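Local atomic coordinates of Ig domain protein, group 2 domain protein (Shewanella frigidimarina, PDB entry 6BG8), a protein that binds ice as an adhesin through its C-terminal DUF3494 domain, which this chain comprises, holding its bacterium on the ice and inhibiting crystal growth. Residues D134-G148 / N161-N175. Numbering follows the deposited sequence.
With PO4 (phosphate ion), chain H.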
loop_
_atom_site.group_PDB
_atom_site.type_symbol
_atom_site.label_atom_id
_atom_site.label_comp_id
_atom_site.label_asym_id
_atom_site.label_seq_id
_atom_site.Cartn_x
_atom_site.Cartn_y
_atom_site.Cartn_z
ATOM N N ASP A 134 -17.560 -3.556 -6.238
ATOM C CA ASP A 134 -16.828 -2.455 -5.624
ATOM C C ASP A 134 -17.189 -2.349 -4.146
ATOM O O ASP A 134 -18.296 -2.711 -3.727
ATOM C CB ASP A 134 -17.151 -1.111 -6.296
ATOM C CG ASP A 134 -17.059 -1.153 -7.807
ATOM O OD1 ASP A 134 -16.011 -1.567 -8.335
ATOM O OD2 ASP A 134 -18.035 -0.747 -8.473
ATOM N N VAL A 135 -16.258 -1.817 -3.352
ATOM C CA VAL A 135 -16.471 -1.619 -1.921
ATOM C C VAL A 135 -16.271 -0.148 -1.587
ATOM O O VAL A 135 -15.317 0.483 -2.057
ATOM C CB VAL A 135 -15.525 -2.479 -1.062
ATOM C CG1 VAL A 135 -15.680 -2.105 0.417
ATOM C CG2 VAL A 135 -15.785 -3.960 -1.289
ATOM N N THR A 136 -17.161 0.395 -0.768
ATOM C CA THR A 136 -16.992 1.742 -0.255
ATOM C C THR A 136 -16.867 1.704 1.261
ATOM O O THR A 136 -17.411 0.818 1.927
ATOM C CB THR A 136 -18.153 2.656 -0.671
ATOM O OG1 THR A 136 -19.401 2.003 -0.396
ATOM C CG2 THR A 136 -18.056 2.965 -2.160
ATOM N N LEU A 137 -16.124 2.677 1.787
ATOM C CA LEU A 137 -15.965 2.890 3.224
ATOM C C LEU A 137 -16.275 4.367 3.438
ATOM O O LEU A 137 -15.375 5.204 3.363
ATOM C CB LEU A 137 -14.562 2.506 3.684
ATOM C CG LEU A 137 -14.069 2.915 5.076
ATOM C CD1 LEU A 137 -15.138 2.719 6.148
ATOM C CD2 LEU A 137 -12.818 2.117 5.406
ATOM N N GLN A 138 -17.549 4.691 3.666
ATOM C CA GLN A 138 -17.924 6.100 3.731
ATOM C C GLN A 138 -19.034 6.424 4.728
ATOM O O GLN A 138 -19.159 7.579 5.144
ATOM C CB GLN A 138 -18.334 6.601 2.342
ATOM C CG GLN A 138 -19.465 5.836 1.669
ATOM C CD GLN A 138 -19.554 6.173 0.186
ATOM O OE1 GLN A 138 -18.771 6.978 -0.325
ATOM N NE2 GLN A 138 -20.479 5.528 -0.520
ATOM N N THR A 139 -19.857 5.447 5.117
ATOM C CA THR A 139 -20.940 5.801 6.034
ATOM C C THR A 139 -20.442 6.063 7.443
ATOM O O THR A 139 -21.189 6.613 8.261
ATOM C CB THR A 139 -22.004 4.707 6.066
ATOM O OG1 THR A 139 -21.409 3.474 6.494
ATOM C CG2 THR A 139 -22.614 4.526 4.691
ATOM N N GLY A 140 -19.206 5.687 7.739
ATOM C CA GLY A 140 -18.687 5.806 9.085
ATOM C C GLY A 140 -17.324 5.155 9.152
ATOM O O GLY A 140 -16.649 4.994 8.136
ATOM N N THR A 141 -16.954 4.758 10.357
ATOM C CA THR A 141 -15.642 4.199 10.629
ATOM C C THR A 141 -15.695 2.685 10.497
ATOM O O THR A 141 -16.655 2.049 10.936
ATOM C CB THR A 141 -15.204 4.572 12.047
ATOM O OG1 THR A 141 -14.996 5.985 12.123
ATOM C CG2 THR A 141 -13.925 3.846 12.436
ATOM N N LEU A 142 -14.653 2.113 9.907
ATOM C CA LEU A 142 -14.443 0.674 9.961
ATOM C C LEU A 142 -13.509 0.380 11.131
ATOM O O LEU A 142 -12.390 0.898 11.177
ATOM C CB LEU A 142 -13.850 0.147 8.656
ATOM C CG LEU A 142 -13.350 -1.305 8.709
ATOM C CD1 LEU A 142 -14.508 -2.275 8.999
ATOM C CD2 LEU A 142 -12.628 -1.674 7.413
ATOM N N THR A 143 -13.976 -0.419 12.086
ATOM C CA THR A 143 -13.150 -0.826 13.217
ATOM C C THR A 143 -12.678 -2.256 12.980
ATOM O O THR A 143 -13.489 -3.146 12.712
ATOM C CB THR A 143 -13.924 -0.715 14.533
ATOM O OG1 THR A 143 -14.334 0.650 14.725
ATOM C CG2 THR A 143 -13.040 -1.152 15.708
ATOM N N LEU A 144 -11.368 -2.473 13.054
ATOM C CA LEU A 144 -10.798 -3.803 12.873
ATOM C C LEU A 144 -10.332 -4.308 14.232
ATOM O O LEU A 144 -9.502 -3.667 14.888
ATOM C CB LEU A 144 -9.663 -3.784 11.848
ATOM C CG LEU A 144 -10.135 -3.394 10.436
ATOM C CD1 LEU A 144 -8.964 -3.274 9.440
ATOM C CD2 LEU A 144 -11.222 -4.320 9.900
ATOM N N ASP A 145 -10.890 -5.447 14.654
ATOM C CA ASP A 145 -10.801 -5.962 16.015
ATOM C C ASP A 145 -9.921 -7.203 15.992
ATOM O O ASP A 145 -10.346 -8.265 15.517
ATOM C CB ASP A 145 -12.205 -6.274 16.545
ATOM C CG ASP A 145 -12.222 -6.781 17.992
ATOM O OD1 ASP A 145 -11.167 -7.085 18.583
ATOM O OD2 ASP A 145 -13.336 -6.885 18.538
ATOM N N GLY A 146 -8.703 -7.076 16.516
ATOM C CA GLY A 146 -7.804 -8.211 16.570
ATOM C C GLY A 146 -8.088 -9.230 17.649
ATOM O O GLY A 146 -7.348 -10.210 17.756
ATOM N N GLU A 147 -9.122 -9.007 18.465
ATOM C CA GLU A 147 -9.567 -9.942 19.506
ATOM C C GLU A 147 -8.455 -10.278 20.496
ATOM O O GLU A 147 -8.437 -11.360 21.086
ATOM C CB GLU A 147 -10.153 -11.220 18.890
ATOM C CG GLU A 147 -11.440 -10.948 18.120
ATOM C CD GLU A 147 -11.973 -12.167 17.407
ATOM O OE1 GLU A 147 -12.997 -12.720 17.863
ATOM O OE2 GLU A 147 -11.371 -12.566 16.390
ATOM N N GLY A 148 -7.519 -9.352 20.681
ATOM C CA GLY A 148 -6.475 -9.496 21.670
ATOM C C GLY A 148 -5.188 -10.094 21.161
ATOM O O GLY A 148 -4.234 -10.220 21.937
ATOM N N ASN A 161 -13.361 -1.745 -7.398
ATOM C CA ASN A 161 -12.610 -0.692 -6.735
ATOM C C ASN A 161 -12.833 -0.723 -5.223
ATOM O O ASN A 161 -13.755 -1.365 -4.718
ATOM C CB ASN A 161 -13.024 0.680 -7.273
ATOM C CG ASN A 161 -12.912 0.785 -8.779
ATOM O OD1 ASN A 161 -11.951 0.307 -9.384
ATOM N ND2 ASN A 161 -13.897 1.437 -9.397
ATOM N N LEU A 162 -11.976 0.006 -4.501
ATOM C CA LEU A 162 -12.159 0.317 -3.085
ATOM C C LEU A 162 -12.053 1.824 -2.929
ATOM O O LEU A 162 -11.055 2.415 -3.351
ATOM C CB LEU A 162 -11.109 -0.367 -2.194
ATOM C CG LEU A 162 -11.023 0.130 -0.734
ATOM C CD1 LEU A 162 -12.317 -0.135 0.031
ATOM C CD2 LEU A 162 -9.841 -0.448 0.020
ATOM N N THR A 163 -13.072 2.440 -2.327
ATOM C CA THR A 163 -13.119 3.891 -2.163
ATOM C C THR A 163 -13.580 4.243 -0.755
ATOM O O THR A 163 -14.687 3.880 -0.360
ATOM C CB THR A 163 -14.064 4.529 -3.184
ATOM O OG1 THR A 163 -13.693 4.128 -4.503
ATOM C CG2 THR A 163 -14.003 6.056 -3.090
ATOM N N SER A 164 -12.753 4.967 -0.006
ATOM C CA SER A 164 -13.202 5.545 1.250
ATOM C C SER A 164 -13.478 7.026 1.028
ATOM O O SER A 164 -12.917 7.645 0.121
ATOM C CB SER A 164 -12.182 5.345 2.377
ATOM O OG SER A 164 -10.948 5.982 2.097
ATOM N N GLY A 165 -14.387 7.574 1.823
ATOM C CA GLY A 165 -14.728 8.971 1.653
ATOM C C GLY A 165 -15.732 9.438 2.678
ATOM O O GLY A 165 -16.007 8.761 3.677
ATOM N N ALA A 166 -16.271 10.629 2.406
ATOM C CA ALA A 166 -17.136 11.320 3.342
ATOM C C ALA A 166 -18.516 10.665 3.400
ATOM O O ALA A 166 -18.982 10.091 2.412
ATOM C CB ALA A 166 -17.270 12.785 2.931
ATOM N N PRO A 167 -19.212 10.769 4.543
ATOM C CA PRO A 167 -18.843 11.503 5.767
ATOM C C PRO A 167 -17.890 10.775 6.706
ATOM O O PRO A 167 -17.339 11.404 7.606
ATOM C CB PRO A 167 -20.188 11.703 6.458
ATOM C CG PRO A 167 -20.947 10.467 6.081
ATOM C CD PRO A 167 -20.579 10.227 4.629
ATOM N N GLY A 168 -17.710 9.467 6.517
ATOM C CA GLY A 168 -16.832 8.717 7.391
ATOM C C GLY A 168 -15.490 8.441 6.747
ATOM O O GLY A 168 -14.757 9.372 6.394
ATOM N N GLY A 169 -15.149 7.162 6.605
ATOM C CA GLY A 169 -13.985 6.759 5.848
ATOM C C GLY A 169 -12.773 6.371 6.667
ATOM O O GLY A 169 -11.770 5.944 6.082
ATOM N N ASP A 170 -12.815 6.510 7.988
ATOM C CA ASP A 170 -11.649 6.189 8.799
ATOM C C ASP A 170 -11.601 4.706 9.123
ATOM O O ASP A 170 -12.629 4.021 9.161
ATOM C CB ASP A 170 -11.640 6.988 10.094
ATOM C CG ASP A 170 -11.636 8.470 9.848
ATOM O OD1 ASP A 170 -10.749 8.950 9.104
ATOM O OD2 ASP A 170 -12.544 9.145 10.372
ATOM N N ILE A 171 -10.384 4.215 9.340
ATOM C CA ILE A 171 -10.132 2.872 9.852
ATOM C C ILE A 171 -9.551 3.023 11.250
ATOM O O ILE A 171 -8.581 3.767 11.452
ATOM C CB ILE A 171 -9.189 2.081 8.924
ATOM C CG1 ILE A 171 -9.912 1.724 7.622
ATOM C CG2 ILE A 171 -8.673 0.815 9.613
ATOM C CD1 ILE A 171 -8.986 1.301 6.511
ATOM N N VAL A 172 -10.177 2.367 12.224
ATOM C CA VAL A 172 -9.693 2.331 13.598
ATOM C C VAL A 172 -9.309 0.899 13.939
ATOM O O VAL A 172 -10.028 -0.047 13.597
ATOM C CB VAL A 172 -10.758 2.865 14.578
ATOM C CG1 VAL A 172 -10.334 2.628 16.030
ATOM C CG2 VAL A 172 -10.991 4.337 14.332
ATOM N N LEU A 173 -8.175 0.743 14.614
ATOM C CA LEU A 173 -7.658 -0.563 15.001
ATOM C C LEU A 173 -7.792 -0.729 16.506
ATOM O O LEU A 173 -7.422 0.173 17.269
ATOM C CB LEU A 173 -6.201 -0.721 14.576
ATOM C CG LEU A 173 -5.900 -0.336 13.119
ATOM C CD1 LEU A 173 -4.458 -0.693 12.781
ATOM C CD2 LEU A 173 -6.875 -1.037 12.181
ATOM N N ILE A 174 -8.326 -1.874 16.932
ATOM C CA ILE A 174 -8.460 -2.180 18.348
ATOM C C ILE A 174 -7.983 -3.600 18.621
ATOM O O ILE A 174 -7.932 -4.452 17.730
ATOM C CB ILE A 174 -9.909 -2.016 18.858
ATOM C CG1 ILE A 174 -10.849 -3.008 18.167
ATOM C CG2 ILE A 174 -10.368 -0.551 18.749
ATOM C CD1 ILE A 174 -12.202 -3.083 18.823
ATOM N N ASN A 175 -7.628 -3.835 19.888
ATOM C CA ASN A 175 -7.435 -5.179 20.443
ATOM C C ASN A 175 -6.386 -5.978 19.668
ATOM O O ASN A 175 -6.589 -7.145 19.326
ATOM C CB ASN A 175 -8.766 -5.943 20.501
ATOM C CG ASN A 175 -9.833 -5.209 21.313
ATOM O OD1 ASN A 175 -9.519 -4.358 22.147
ATOM N ND2 ASN A 175 -11.090 -5.553 21.081
HETATM P P PO4 H . -13.995 12.668 -0.282
HETATM O O1 PO4 H . -15.145 11.695 -0.234
HETATM O O2 PO4 H . -14.256 13.717 -1.344
HETATM O O3 PO4 H . -12.709 11.957 -0.667
HETATM O O4 PO4 H . -13.866 13.321 1.077
HETATM O O HOH W 1 -15.193 1.803 -4.798
HETATM O O HOH W 2 -18.141 9.608 -0.221
HETATM O O HOH W 3 -14.913 7.664 9.764
#
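The carboxylate of Asp-145 has a donor over each face at OD1. Asn-175 ND2 bonds to Asp-145 OD1 at 2.9 Å from above one face; OD1 lies near the amide plane of Asn-175. The backbone N of Glu-147 comes from the opposite side and closes an Asx turn. With chi1 at -178°, Asp-145 CG lies opposite the backbone N, and this places the carboxylate beside the Asn-175 amide. At the other end, Asp-134 and Asn-161 lie side by side, carboxylate and amide planes 10° apart. Asp-134 OD1 takes the backbone N of Asn-161 on its anti side at 2.8 Å.

Between these ends the two segments run parallel, as successive coils of a beta-solenoid. Strand 135-137 pairs with 162-164. The pairing of 142-145 with 171-174 is offset from it by two, because the turn is two residues longer in 161-175. There Gln-138 O accepts from Gly-168 N at 2.7 Å, just after the cis peptide before Pro-167. The CA atoms of Gly-168 and Gly-140 pack closely; a CB on Gly-168 would run into Gly-140 CA. Water 3 links Thr-141 OG1 to the N and OD2 of Asp-170.

Inside, Leu-137 CD2 meets Ile-171 CG1 at 3.7 Å, the side chains crossing at about a right angle. Leu-144 and Leu-173 lie side by side on the same face, Leu-173 at its margin, with Leu-144 CB 3.9 Å from Leu-173 CD2. On the outer face Thr-141 CG2 touches Val-172 CG2 at 3.5 Å, and Thr-143 CG2 meets Ile-174 CD1 at 3.8 Å.

Strand 122-125 flanks 142-145 on the side away from 171-174, and strand 190-192 continues the other sheet beyond 162-164. Strands 154-158 and 182-186 supply Phe-154, Phe-156, Ile-158 and Trp-184 to the apolar interior.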